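Local atomic coordinates of aspartate aminotransferase, cytoplasmic (Schizosaccharomyces pombe 972h-, PDB entry 6JPK), a protein that catalyses the reversible, pyridoxal phosphate-dependent transfer of an amino group from L-aspartate to 2-oxoglutarate, giving oxaloacetate and L-glutamate. Residues 46-51 against 317-322; 128-133 against 151-156; 177-182 against 211-216. The protein carries 1 engineered substitution. One frame throughout, in Å; residues are numbered along the deposited sequence.

Interaction 1 of 3, residues 46-51 against 317-322; sequences KPWILP and EQDLKT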
ATOM      1  N   LYS A  46     -22.360   9.470 -12.486  1.00  9.50           N
ATOM      2  CA  LYS A  46     -21.641   9.902 -11.283  1.00 11.89           C
ATOM      3  C   LYS A  46     -21.140   8.708 -10.485  1.00 13.17           C
ATOM      4  O   LYS A  46     -21.757   7.638 -10.503  1.00 10.51           O
ATOM      5  CB  LYS A  46     -22.522  10.742 -10.339  1.00 10.47           C
ATOM      6  CG  LYS A  46     -22.823  12.139 -10.810  1.00 17.67           C
ATOM      7  CD  LYS A  46     -21.565  13.005 -10.971  1.00 21.00           C
ATOM      8  CE  LYS A  46     -20.946  13.411  -9.624  1.00 23.84           C
ATOM      9  NZ  LYS A  46     -21.798  14.317  -8.824  1.00 25.72           N
ATOM     10  N   PRO A  47     -20.055   8.882  -9.728  1.00 11.04           N
ATOM     11  CA  PRO A  47     -19.656   7.851  -8.766  1.00 10.29           C
ATOM     12  C   PRO A  47     -20.820   7.516  -7.847  1.00 10.08           C
ATOM     13  O   PRO A  47     -21.640   8.372  -7.515  1.00  9.17           O
ATOM     14  CB  PRO A  47     -18.494   8.505  -8.009  1.00 10.23           C
ATOM     15  CG  PRO A  47     -17.921   9.505  -9.003  1.00 10.01           C
ATOM     16  CD  PRO A  47     -19.154  10.049  -9.698  1.00  9.70           C
ATOM     17  N   TRP A  48     -20.913   6.250  -7.462  1.00 10.17           N
ATOM     18  CA  TRP A  48     -22.073   5.756  -6.735  1.00 11.51           C
ATOM     19  C   TRP A  48     -21.596   4.996  -5.507  1.00  8.68           C
ATOM     20  O   TRP A  48     -21.072   3.887  -5.631  1.00 10.52           O
ATOM     21  CB  TRP A  48     -22.931   4.863  -7.635  1.00  9.53           C
ATOM     22  CG  TRP A  48     -24.269   4.502  -7.056  1.00 10.60           C
ATOM     23  CD1 TRP A  48     -25.328   5.333  -6.859  1.00 13.32           C
ATOM     24  CD2 TRP A  48     -24.691   3.200  -6.615  1.00 11.03           C
ATOM     25  NE1 TRP A  48     -26.385   4.637  -6.322  1.00 12.63           N
ATOM     26  CE2 TRP A  48     -26.016   3.325  -6.165  1.00 14.32           C
ATOM     27  CE3 TRP A  48     -24.071   1.943  -6.560  1.00 12.67           C
ATOM     28  CZ2 TRP A  48     -26.741   2.240  -5.660  1.00 17.27           C
ATOM     29  CZ3 TRP A  48     -24.788   0.871  -6.059  1.00 14.39           C
ATOM     30  CH2 TRP A  48     -26.112   1.028  -5.619  1.00 14.60           C
ATOM     31  N   ILE A  49     -21.801   5.568  -4.323  1.00 11.12           N
ATOM     32  CA  ILE A  49     -21.480   4.862  -3.087  1.00 11.81           C
ATOM     33  C   ILE A  49     -22.597   3.869  -2.788  1.00  9.33           C
ATOM     34  O   ILE A  49     -23.781   4.228  -2.774  1.00 10.17           O
ATOM     35  CB  ILE A  49     -21.277   5.849  -1.925  1.00 16.44           C
ATOM     36  CG1 ILE A  49     -20.169   6.853  -2.256  1.00 14.89           C
ATOM     37  CG2 ILE A  49     -20.911   5.085  -0.640  1.00 16.36           C
ATOM     38  CD1 ILE A  49     -20.154   8.061  -1.319  1.00 16.87           C
ATOM     39  N   LEU A  50     -22.237   2.599  -2.584  1.00  8.98           N
ATOM     40  CA  LEU A  50     -23.262   1.552  -2.309  1.00  8.86           C
ATOM     41  C   LEU A  50     -23.941   1.841  -0.965  1.00  9.20           C
ATOM     42  O   LEU A  50     -23.212   2.002   0.033  1.00  9.16           O
ATOM     43  CB  LEU A  50     -22.580   0.180  -2.298  1.00  8.58           C
ATOM     44  CG  LEU A  50     -21.619  -0.085  -3.455  1.00 18.32           C
ATOM     45  CD1 LEU A  50     -21.632  -1.556  -3.845  1.00 15.02           C
ATOM     46  CD2 LEU A  50     -21.960   0.787  -4.654  1.00 12.71           C
ATOM     47  N   PRO A  51     -25.280   1.905  -0.939  1.00  9.58           N
ATOM     48  CA  PRO A  51     -25.976   2.171   0.334  1.00  9.96           C
ATOM     49  C   PRO A  51     -25.480   1.306   1.484  1.00  9.86           C
ATOM     50  O   PRO A  51     -25.298   1.808   2.598  1.00 10.01           O
ATOM     51  CB  PRO A  51     -27.446   1.889  -0.011  1.00 11.08           C
ATOM     52  CG  PRO A  51     -27.538   2.181  -1.502  1.00 14.01           C
ATOM     53  CD  PRO A  51     -26.214   1.714  -2.065  1.00 13.71           C
ATOM     54  N   GLU A 317     -25.893  -7.397  -1.192  1.00  9.22           N
ATOM     55  CA  GLU A 317     -26.294  -8.175  -2.366  1.00 11.55           C
ATOM     56  C   GLU A 317     -27.325  -7.428  -3.206  1.00 11.38           C
ATOM     57  O   GLU A 317     -27.310  -7.523  -4.443  1.00  9.56           O
ATOM     58  CB  GLU A 317     -26.846  -9.542  -1.948  1.00 10.21           C
ATOM     59  CG  GLU A 317     -25.759 -10.546  -1.544  1.00 13.70           C
ATOM     60  CD  GLU A 317     -26.345 -11.876  -1.093  1.00 18.36           C
ATOM     61  OE1 GLU A 317     -27.316 -11.861  -0.292  1.00 19.92           O
ATOM     62  OE2 GLU A 317     -25.841 -12.929  -1.551  1.00 17.82           O
ATOM     63  N   GLN A 318     -28.232  -6.687  -2.556  1.00  9.78           N
ATOM     64  CA  GLN A 318     -29.122  -5.792  -3.296  1.00 12.57           C
ATOM     65  C   GLN A 318     -28.340  -4.734  -4.074  1.00 10.38           C
ATOM     66  O   GLN A 318     -28.691  -4.414  -5.215  1.00 12.56           O
ATOM     67  CB  GLN A 318     -30.120  -5.116  -2.349  1.00 16.09           C
ATOM     68  CG  GLN A 318     -31.217  -6.037  -1.877  1.00 26.00           C
ATOM     69  CD  GLN A 318     -31.859  -6.783  -3.035  1.00 33.05           C
ATOM     70  OE1 GLN A 318     -32.406  -6.173  -3.960  1.00 31.60           O
ATOM     71  NE2 GLN A 318     -31.772  -8.114  -3.002  1.00 36.08           N
ATOM     72  N   ASP A 319     -27.303  -4.148  -3.467  1.00  9.49           N
ATOM     73  CA  ASP A 319     -26.494  -3.163  -4.187  1.00 13.76           C
ATOM     74  C   ASP A 319     -25.765  -3.791  -5.381  1.00 13.33           C
ATOM     75  O   ASP A 319     -25.635  -3.159  -6.436  1.00  8.86           O
ATOM     76  CB  ASP A 319     -25.480  -2.503  -3.246  1.00 12.01           C
ATOM     77  CG  ASP A 319     -26.138  -1.743  -2.073  1.00 19.07           C
ATOM     78  OD1 ASP A 319     -27.364  -1.484  -2.085  1.00 18.39           O
ATOM     79  OD2 ASP A 319     -25.402  -1.394  -1.125  1.00 20.53           O
ATOM     80  N   LEU A 320     -25.257  -5.018  -5.223  1.00  8.75           N
ATOM     81  CA  LEU A 320     -24.643  -5.730  -6.347  1.00  8.51           C
ATOM     82  C   LEU A 320     -25.643  -5.947  -7.479  1.00  8.73           C
ATOM     83  O   LEU A 320     -25.313  -5.771  -8.660  1.00  8.60           O
ATOM     84  CB  LEU A 320     -24.089  -7.080  -5.874  1.00  8.39           C
ATOM     85  CG  LEU A 320     -22.992  -6.991  -4.814  1.00  8.59           C
ATOM     86  CD1 LEU A 320     -22.636  -8.365  -4.255  1.00  8.19           C
ATOM     87  CD2 LEU A 320     -21.761  -6.313  -5.408  1.00  7.87           C
ATOM     88  N   LYS A 321     -26.870  -6.339  -7.133  1.00  9.58           N
ATOM     89  CA  LYS A 321     -27.923  -6.471  -8.136  1.00 12.43           C
ATOM     90  C   LYS A 321     -28.175  -5.153  -8.862  1.00 12.51           C
ATOM     91  O   LYS A 321     -28.328  -5.134 -10.089  1.00  9.45           O
ATOM     92  CB  LYS A 321     -29.203  -6.979  -7.473  1.00 13.85           C
ATOM     93  CG  LYS A 321     -30.392  -7.088  -8.405  1.00 22.07           C
ATOM     94  CD  LYS A 321     -31.592  -7.695  -7.683  1.00 31.57           C
ATOM     95  CE  LYS A 321     -32.763  -7.908  -8.625  1.00 37.57           C
ATOM     96  NZ  LYS A 321     -34.020  -8.135  -7.861  1.00 40.94           N
ATOM     97  N   THR A 322     -28.219  -4.043  -8.119  1.00  9.51           N
ATOM     98  CA  THR A 322     -28.407  -2.732  -8.737  1.00 10.39           C
ATOM     99  C   THR A 322     -27.342  -2.454  -9.789  1.00 12.22           C
ATOM    100  O   THR A 322     -27.662  -2.093 -10.929  1.00 11.10           O
ATOM    101  CB  THR A 322     -28.389  -1.631  -7.672  1.00 10.77           C
ATOM    102  OG1 THR A 322     -29.520  -1.796  -6.808  1.00 10.79           O
ATOM    103  CG2 THR A 322     -28.473  -0.247  -8.337  1.00 11.69           C
TER

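Interaction 2 of 3, residues 128-133 against 151-156; sequences GAHVYI and TVETYP. Engineered in segment 151-156: Glu153 (natural residue Asp).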
ATOM      1  N   GLY A 128      12.637 -22.014 -13.024  1.00 11.20           N
ATOM      2  CA  GLY A 128      12.678 -21.291 -14.284  1.00 11.11           C
ATOM      3  C   GLY A 128      11.337 -21.140 -14.976  1.00 14.13           C
ATOM      4  O   GLY A 128      11.303 -20.843 -16.172  1.00 11.68           O
ATOM      5  N   ALA A 129      10.227 -21.339 -14.259  1.00 10.45           N
ATOM      6  CA  ALA A 129       8.903 -21.247 -14.871  1.00 10.15           C
ATOM      7  C   ALA A 129       8.600 -19.827 -15.346  1.00  9.77           C
ATOM      8  O   ALA A 129       8.978 -18.849 -14.701  1.00  9.58           O
ATOM      9  CB  ALA A 129       7.824 -21.676 -13.875  1.00  9.94           C
ATOM     10  N   HIS A 130       7.884 -19.721 -16.460  1.00  9.68           N
ATOM     11  CA  HIS A 130       7.331 -18.453 -16.921  1.00 11.20           C
ATOM     12  C   HIS A 130       5.887 -18.319 -16.447  1.00  8.96           C
ATOM     13  O   HIS A 130       5.241 -19.305 -16.088  1.00  9.01           O
ATOM     14  CB  HIS A 130       7.374 -18.349 -18.450  1.00 10.93           C
ATOM     15  CG  HIS A 130       8.746 -18.478 -19.041  1.00 12.25           C
ATOM     16  ND1 HIS A 130       8.967 -18.469 -20.403  1.00 12.68           N
ATOM     17  CD2 HIS A 130       9.963 -18.613 -18.462  1.00 13.56           C
ATOM     18  CE1 HIS A 130      10.261 -18.606 -20.639  1.00 15.29           C
ATOM     19  NE2 HIS A 130      10.888 -18.697 -19.479  1.00 13.11           N
ATOM     20  N   VAL A 131       5.371 -17.087 -16.472  1.00  8.61           N
ATOM     21  CA  VAL A 131       3.966 -16.831 -16.172  1.00  8.29           C
ATOM     22  C   VAL A 131       3.235 -16.540 -17.478  1.00 11.60           C
ATOM     23  O   VAL A 131       3.753 -15.834 -18.354  1.00  8.29           O
ATOM     24  CB  VAL A 131       3.766 -15.691 -15.146  1.00  7.97           C
ATOM     25  CG1 VAL A 131       4.362 -14.369 -15.636  1.00  7.89           C
ATOM     26  CG2 VAL A 131       2.262 -15.516 -14.822  1.00  7.70           C
ATOM     27  N   TYR A 132       2.041 -17.117 -17.616  1.00  8.19           N
ATOM     28  CA  TYR A 132       1.200 -16.964 -18.793  1.00  9.19           C
ATOM     29  C   TYR A 132      -0.019 -16.123 -18.436  1.00  7.84           C
ATOM     30  O   TYR A 132      -0.743 -16.444 -17.489  1.00  7.72           O
ATOM     31  CB  TYR A 132       0.751 -18.321 -19.343  1.00  8.43           C
ATOM     32  CG  TYR A 132       1.818 -19.056 -20.122  1.00 11.56           C
ATOM     33  CD1 TYR A 132       2.926 -19.599 -19.473  1.00  9.03           C
ATOM     34  CD2 TYR A 132       1.713 -19.220 -21.505  1.00  9.02           C
ATOM     35  CE1 TYR A 132       3.904 -20.277 -20.176  1.00  9.43           C
ATOM     36  CE2 TYR A 132       2.689 -19.899 -22.221  1.00  9.42           C
ATOM     37  CZ  TYR A 132       3.783 -20.421 -21.547  1.00 12.44           C
ATOM     38  OH  TYR A 132       4.758 -21.101 -22.234  1.00 11.16           O
ATOM     39  N   ILE A 133      -0.238 -15.058 -19.202  1.00  7.73           N
ATOM     40  CA  ILE A 133      -1.356 -14.146 -19.024  1.00  7.46           C
ATOM     41  C   ILE A 133      -2.161 -14.109 -20.319  1.00  7.54           C
ATOM     42  O   ILE A 133      -1.654 -14.414 -21.397  1.00  7.76           O
ATOM     43  CB  ILE A 133      -0.872 -12.735 -18.647  1.00  8.84           C
ATOM     44  CG1 ILE A 133      -0.210 -12.080 -19.867  1.00  7.40           C
ATOM     45  CG2 ILE A 133       0.112 -12.811 -17.484  1.00  9.02           C
ATOM     46  CD1 ILE A 133       0.416 -10.740 -19.562  1.00  7.28           C
ATOM     47  N   THR A 151       9.655 -14.038 -16.478  1.00 11.72           N
ATOM     48  CA  THR A 151       9.367 -13.945 -17.904  1.00 12.90           C
ATOM     49  C   THR A 151       7.880 -14.192 -18.144  1.00 15.85           C
ATOM     50  O   THR A 151       7.305 -15.144 -17.607  1.00  8.74           O
ATOM     51  CB  THR A 151      10.218 -14.949 -18.685  1.00 15.74           C
ATOM     52  OG1 THR A 151      11.607 -14.646 -18.489  1.00  9.77           O
ATOM     53  CG2 THR A 151       9.900 -14.914 -20.196  1.00  9.60           C
ATOM     54  N   VAL A 152       7.271 -13.332 -18.958  1.00  8.60           N
ATOM     55  CA  VAL A 152       5.834 -13.315 -19.209  1.00  8.35           C
ATOM     56  C   VAL A 152       5.575 -13.833 -20.621  1.00 11.78           C
ATOM     57  O   VAL A 152       6.169 -13.350 -21.591  1.00 11.53           O
ATOM     58  CB  VAL A 152       5.260 -11.897 -19.015  1.00  8.41           C
ATOM     59  CG1 VAL A 152       3.780 -11.828 -19.426  1.00  7.82           C
ATOM     60  CG2 VAL A 152       5.450 -11.439 -17.545  1.00  7.84           C
ATOM     61  N   GLU A 153       4.725 -14.843 -20.730  1.00 13.56           N
ATOM     62  CA  GLU A 153       4.219 -15.349 -21.996  1.00 11.89           C
ATOM     63  C   GLU A 153       2.723 -15.070 -22.042  1.00 12.58           C
ATOM     64  O   GLU A 153       2.129 -14.621 -21.053  1.00  8.73           O
ATOM     65  CB  GLU A 153       4.502 -16.853 -22.136  1.00  9.86           C
ATOM     66  CG  GLU A 153       5.933 -17.249 -21.827  1.00 13.32           C
ATOM     67  CD  GLU A 153       6.897 -16.941 -22.974  1.00 19.28           C
ATOM     68  OE1 GLU A 153       6.434 -16.475 -24.042  1.00 14.18           O
ATOM     69  OE2 GLU A 153       8.119 -17.174 -22.806  1.00 22.12           O
ATOM     70  N   THR A 154       2.093 -15.330 -23.184  1.00  8.60           N
ATOM     71  CA  THR A 154       0.653 -15.122 -23.255  1.00 11.43           C
ATOM     72  C   THR A 154      -0.034 -16.382 -23.766  1.00 10.87           C
ATOM     73  O   THR A 154       0.576 -17.242 -24.409  1.00  9.46           O
ATOM     74  CB  THR A 154       0.258 -13.910 -24.139  1.00 10.93           C
ATOM     75  OG1 THR A 154       0.499 -14.210 -25.508  1.00 10.94           O
ATOM     76  CG2 THR A 154       1.060 -12.658 -23.777  1.00 12.26           C
ATOM     77  N   TYR A 155      -1.314 -16.500 -23.424  1.00  8.90           N
ATOM     78  CA  TYR A 155      -2.174 -17.444 -24.098  1.00 10.44           C
ATOM     79  C   TYR A 155      -3.246 -16.687 -24.872  1.00 10.72           C
ATOM     80  O   TYR A 155      -3.653 -15.597 -24.454  1.00  9.96           O
ATOM     81  CB  TYR A 155      -2.828 -18.441 -23.124  1.00 10.97           C
ATOM     82  CG  TYR A 155      -3.570 -17.858 -21.934  1.00  8.58           C
ATOM     83  CD1 TYR A 155      -4.940 -17.633 -21.990  1.00  8.13           C
ATOM     84  CD2 TYR A 155      -2.905 -17.576 -20.741  1.00  8.08           C
ATOM     85  CE1 TYR A 155      -5.628 -17.116 -20.907  1.00  7.86           C
ATOM     86  CE2 TYR A 155      -3.584 -17.049 -19.652  1.00  7.81           C
ATOM     87  CZ  TYR A 155      -4.948 -16.840 -19.733  1.00  8.36           C
ATOM     88  OH  TYR A 155      -5.631 -16.334 -18.653  1.00  7.48           O
ATOM     89  N   PRO A 156      -3.648 -17.189 -26.039  1.00 11.71           N
ATOM     90  CA  PRO A 156      -4.685 -16.506 -26.830  1.00 12.82           C
ATOM     91  C   PRO A 156      -5.992 -16.418 -26.054  1.00 12.83           C
ATOM     92  O   PRO A 156      -6.336 -17.317 -25.282  1.00  8.78           O
ATOM     93  CB  PRO A 156      -4.835 -17.402 -28.069  1.00 12.74           C
ATOM     94  CG  PRO A 156      -3.561 -18.174 -28.139  1.00 14.42           C
ATOM     95  CD  PRO A 156      -3.121 -18.379 -26.718  1.00 10.41           C
TER
HETATM   96  O   HOH W   1      10.748 -16.614 -15.490  1.00 11.30           O

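Interaction 3 of 3, residues 177-182 against 211-216; sequences APEGSI and SRKHLV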
ATOM      1  N   ALA A 177       2.767 -25.432 -23.208  1.00 11.01           N
ATOM      2  CA  ALA A 177       3.632 -24.716 -22.288  1.00 10.82           C
ATOM      3  C   ALA A 177       4.416 -25.713 -21.439  1.00 12.69           C
ATOM      4  O   ALA A 177       3.915 -26.796 -21.128  1.00 12.94           O
ATOM      5  CB  ALA A 177       2.818 -23.782 -21.385  1.00 10.28           C
ATOM      6  N   PRO A 178       5.657 -25.381 -21.082  1.00 11.85           N
ATOM      7  CA  PRO A 178       6.450 -26.272 -20.224  1.00 11.57           C
ATOM      8  C   PRO A 178       5.693 -26.629 -18.953  1.00 12.73           C
ATOM      9  O   PRO A 178       4.981 -25.799 -18.380  1.00 10.89           O
ATOM     10  CB  PRO A 178       7.699 -25.442 -19.916  1.00 11.56           C
ATOM     11  CG  PRO A 178       7.828 -24.506 -21.111  1.00 11.48           C
ATOM     12  CD  PRO A 178       6.401 -24.170 -21.476  1.00 11.10           C
ATOM     13  N   GLU A 179       5.831 -27.885 -18.529  1.00 11.74           N
ATOM     14  CA  GLU A 179       5.173 -28.333 -17.308  1.00 11.62           C
ATOM     15  C   GLU A 179       5.523 -27.415 -16.146  1.00 11.28           C
ATOM     16  O   GLU A 179       6.661 -26.954 -16.015  1.00 11.37           O
ATOM     17  CB  GLU A 179       5.578 -29.776 -16.980  1.00 12.17           C
ATOM     18  CG  GLU A 179       4.970 -30.814 -17.912  1.00 29.41           C
ATOM     19  CD  GLU A 179       5.062 -32.238 -17.355  1.00 34.35           C
ATOM     20  OE1 GLU A 179       4.120 -33.028 -17.592  1.00 36.93           O
ATOM     21  OE2 GLU A 179       6.067 -32.559 -16.676  1.00 32.50           O
ATOM     22  N   GLY A 180       4.531 -27.135 -15.305  1.00 13.70           N
ATOM     23  CA  GLY A 180       4.769 -26.295 -14.151  1.00 10.63           C
ATOM     24  C   GLY A 180       4.894 -24.826 -14.457  1.00 10.23           C
ATOM     25  O   GLY A 180       5.430 -24.079 -13.631  1.00 10.07           O
ATOM     26  N   SER A 181       4.419 -24.381 -15.622  1.00 10.10           N
ATOM     27  CA  SER A 181       4.307 -22.950 -15.866  1.00  9.71           C
ATOM     28  C   SER A 181       3.216 -22.351 -14.975  1.00  9.82           C
ATOM     29  O   SER A 181       2.359 -23.052 -14.440  1.00  9.30           O
ATOM     30  CB  SER A 181       3.990 -22.667 -17.337  1.00  9.71           C
ATOM     31  OG  SER A 181       5.011 -23.163 -18.186  1.00 10.12           O
ATOM     32  N   ILE A 182       3.271 -21.038 -14.809  1.00  8.97           N
ATOM     33  CA  ILE A 182       2.312 -20.306 -13.992  1.00  8.59           C
ATOM     34  C   ILE A 182       1.255 -19.725 -14.913  1.00  8.78           C
ATOM     35  O   ILE A 182       1.591 -19.078 -15.914  1.00  8.36           O
ATOM     36  CB  ILE A 182       3.006 -19.191 -13.200  1.00  8.40           C
ATOM     37  CG1 ILE A 182       4.178 -19.756 -12.401  1.00  8.68           C
ATOM     38  CG2 ILE A 182       1.998 -18.443 -12.334  1.00  8.06           C
ATOM     39  CD1 ILE A 182       5.326 -18.770 -12.259  1.00  8.65           C
ATOM     40  N   SER A 211      -3.094 -31.685 -16.169  1.00 11.40           N
ATOM     41  CA  SER A 211      -2.286 -32.640 -16.922  1.00 14.07           C
ATOM     42  C   SER A 211      -0.863 -32.129 -17.139  1.00 14.12           C
ATOM     43  O   SER A 211       0.083 -32.923 -17.185  1.00 12.90           O
ATOM     44  CB  SER A 211      -2.950 -32.936 -18.263  1.00 16.92           C
ATOM     45  OG  SER A 211      -2.238 -33.936 -18.952  1.00 28.89           O
ATOM     46  N   ARG A 212      -0.692 -30.815 -17.269  1.00 11.47           N
ATOM     47  CA  ARG A 212       0.622 -30.208 -17.432  1.00 12.15           C
ATOM     48  C   ARG A 212       1.220 -29.726 -16.117  1.00 14.60           C
ATOM     49  O   ARG A 212       2.317 -29.154 -16.124  1.00 11.25           O
ATOM     50  CB  ARG A 212       0.548 -29.041 -18.420  1.00 11.15           C
ATOM     51  CG  ARG A 212       0.242 -29.463 -19.851  1.00 11.60           C
ATOM     52  CD  ARG A 212       1.320 -30.398 -20.393  1.00 16.17           C
ATOM     53  NE  ARG A 212       2.496 -29.655 -20.851  1.00 16.39           N
ATOM     54  CZ  ARG A 212       3.620 -30.218 -21.284  1.00 17.37           C
ATOM     55  NH1 ARG A 212       3.752 -31.549 -21.304  1.00 16.91           N
ATOM     56  NH2 ARG A 212       4.623 -29.453 -21.694  1.00 17.45           N
ATOM     57  N   LYS A 213       0.523 -29.932 -14.996  1.00 11.15           N
ATOM     58  CA  LYS A 213       1.041 -29.613 -13.663  1.00 11.03           C
ATOM     59  C   LYS A 213       1.373 -28.128 -13.526  1.00 10.58           C
ATOM     60  O   LYS A 213       2.326 -27.759 -12.833  1.00 10.58           O
ATOM     61  CB  LYS A 213       2.271 -30.468 -13.318  1.00 14.30           C
ATOM     62  CG  LYS A 213       2.111 -31.952 -13.648  1.00 25.94           C
ATOM     63  CD  LYS A 213       3.335 -32.748 -13.193  1.00 32.30           C
ATOM     64  CE  LYS A 213       3.341 -34.146 -13.793  1.00 41.65           C
ATOM     65  NZ  LYS A 213       2.099 -34.894 -13.449  1.00 46.58           N
ATOM     66  N   HIS A 214       0.602 -27.270 -14.196  1.00 10.24           N
ATOM     67  CA  HIS A 214       0.815 -25.836 -14.097  1.00  9.83           C
ATOM     68  C   HIS A 214       0.374 -25.329 -12.728  1.00  9.57           C
ATOM     69  O   HIS A 214      -0.461 -25.936 -12.058  1.00  9.59           O
ATOM     70  CB  HIS A 214       0.041 -25.096 -15.194  1.00  9.58           C
ATOM     71  CG  HIS A 214       0.495 -25.417 -16.587  1.00 10.58           C
ATOM     72  ND1 HIS A 214       1.826 -25.556 -16.929  1.00 10.11           N
ATOM     73  CD2 HIS A 214      -0.211 -25.616 -17.727  1.00  9.91           C
ATOM     74  CE1 HIS A 214       1.914 -25.831 -18.219  1.00 10.33           C
ATOM     75  NE2 HIS A 214       0.693 -25.867 -18.724  1.00 10.21           N
ATOM     76  N   LEU A 215       0.956 -24.205 -12.317  1.00  9.29           N
ATOM     77  CA  LEU A 215       0.576 -23.533 -11.079  1.00  9.02           C
ATOM     78  C   LEU A 215      -0.460 -22.450 -11.395  1.00  9.22           C
ATOM     79  O   LEU A 215      -0.237 -21.611 -12.277  1.00  8.48           O
ATOM     80  CB  LEU A 215       1.809 -22.928 -10.399  1.00  9.00           C
ATOM     81  CG  LEU A 215       1.524 -22.027  -9.199  1.00 12.92           C
ATOM     82  CD1 LEU A 215       0.801 -22.820  -8.124  1.00  8.82           C
ATOM     83  CD2 LEU A 215       2.809 -21.429  -8.649  1.00 13.20           C
ATOM     84  N   VAL A 216      -1.583 -22.463 -10.677  1.00  8.49           N
ATOM     85  CA  VAL A 216      -2.730 -21.610 -11.001  1.00  8.20           C
ATOM     86  C   VAL A 216      -2.808 -20.432 -10.034  1.00  7.91           C
ATOM     87  O   VAL A 216      -2.748 -20.615  -8.806  1.00  7.94           O
ATOM     88  CB  VAL A 216      -4.036 -22.425 -10.988  1.00  8.30           C
ATOM     89  CG1 VAL A 216      -5.243 -21.498 -11.056  1.00 10.11           C
ATOM     90  CG2 VAL A 216      -4.052 -23.410 -12.173  1.00  8.58           C
TER
HETATM   91  O   HOH W   2       2.290 -33.526 -19.369  1.00 35.42           O

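Interaction 1 of 3, residues 46-51 against 317-322
The start of helix 51-62, with Leu50 at its N-cap position and Pro51 in its first turn, meets the long helix 310-340 at Asp319. The carboxylate does most of the touching. With CG anti to the carbonyl carbon (chi1 -61°), Asp319 extends toward the proline ring, the two running antiparallel alongside each other. Asp319 OD2 lies 3.3 Å and Asp319 OD1 3.4 Å from Pro51 CD. Pro51 N is just as near to OD2 but carries no proton to donate; Ala52 N supplies the hydrogen bond to this oxygen. Leu50 adds its CB, 3.4 Å from Asp319 OD2, and its CD1 methyl comes to 4.0 Å from Asp319 CB. The six-membered end of the Trp48 indole points at the helix: Trp48 CH2 approaches Thr322 CG2 to 3.8 Å, the two side chains crossing at about a right angle. Leu50 CA sits over one face of that indole, toward its rim, and Met323 touches both Trp48 and Leu50. The Leu50 side chain lies about 8 Å from that of Lys255, by similarity the cofactor-attachment lysine, here without cofactor. No hydrogen bond joins the two segments directly. A carboxylate set against the amino end of a helix is likely to be favoured in its charged form.

Interaction 2 of 3, residues 128-133 against 151-156
His130 and Glu153 meet because each carries CG anti to its own carbonyl carbon (chi1 -58° in the histidine), and Glu153, an engineered residue, then bends at chi2 (-78°), bringing its carboxylate to the imidazole. His130 ND1 donates at 2.9 Å to Glu153 OE2, which accepts on its anti lone pair, the one turned away from the other carboxylate oxygen. The bond is bent, 132° at the hydrogen, and the oxygen is tilted somewhat from the imidazole plane. Over the centre of the same ring sits a methyl, Thr151 CG2, 3.7 Å from the His130 centroid. Tyr132 repeats the theme: Glu153 CB lies over its face, 3.6 Å from the ring centroid, and Phe183 of the next strand stacks on the ring. Between the backbones, Val131 N bonds Thr151 O, Glu153 N bonds Val131 O at 2.8 Å, Ile133 N bonds Glu153 O, and Tyr155 N bonds Ile133 O at 2.9 Å. The other sheet face holds Val131, Val152, Ile133 and Thr154 beneath helix 140-147, with Ile133 CD1 3.5 Å from Val152 CG1. These in-register parallel strands, joined through that helix, form a beta-alpha-beta crossover in the central sheet of this aminotransferase.

Interaction 3 of 3, residues 177-182 against 211-216
Glu179 lays its CG over the centre of the Arg212 guanidinium, 3.7 Å from Arg212 NH1, the carboxylate and guanidinium planes 52° apart. The arginine folds back through bends at chi2 (-61°) and chi3 (-81°), which carry its edge to the backbone of the other segment. There it grips one oxygen side-on: Arg212 NH2 is 2.8 Å and Arg212 NE 3.2 Å from Ala177 O, both bonds lying in the guanidinium plane. Glu179 OE1 is well out of that plane, so it faces the arginine by charge alone; a water links it to Arg212 NH1 and Ser211 O. Replacing Arg212 by an alanine would probably leave Ala177 O without both of these donors and uncover the Glu179 CG that now rests on the guanidinium.

His214 is held at its edge through both ring nitrogens. Its NE2 bonds Ile174 O of helix 167-176, and His214 CE1 comes 3.1 Å from Pro178 O. That carbonyl closes a type II turn, accepting from Ser181 OG at 2.6 Å and from Ser181 N, whose hydrogen is shared, weakly, with His214 ND1. Two backbone bonds complete the junction: Gly180 N to Arg212 O at 3.1 Å and Leu215 N to Ser181 O at 2.8 Å. Tyr4 of the second subunit bonds His214 O through its hydroxyl. Gly180, with positive phi, occupies the turn, and Lys213 ends helix 199-211 in a Schellman motif. Side by side, the two helix-to-strand connections launch neighbouring strands 182-186 and 215-220 in the parallel part of the mixed central sheet of this alpha/beta fold.

How the interactions relate
Interactions 2 and 3 belong to the same central sheet, their centres about 10 Å apart, and strand 182-186 joins them: its first residue, Ile182, probably hydrogen-bonds through N to His130 O and through O to Tyr132 N. Interaction 1 lies on the opposite side of the chain's centre and encloses both along the sequence. All three are partly buried. Interaction 2 is a run of regular strand bonds, its side chains mostly buried on strand 131-135 and more exposed where strand 152-159 starts; interaction 3 relies more on an arginine, a histidine, a beta turn and a helix end; interaction 1 has no hydrogen bond between its segments, its carboxylate being bonded one residue further on, at Ala52 N. Interactions 1 and 3 also touch the second subunit.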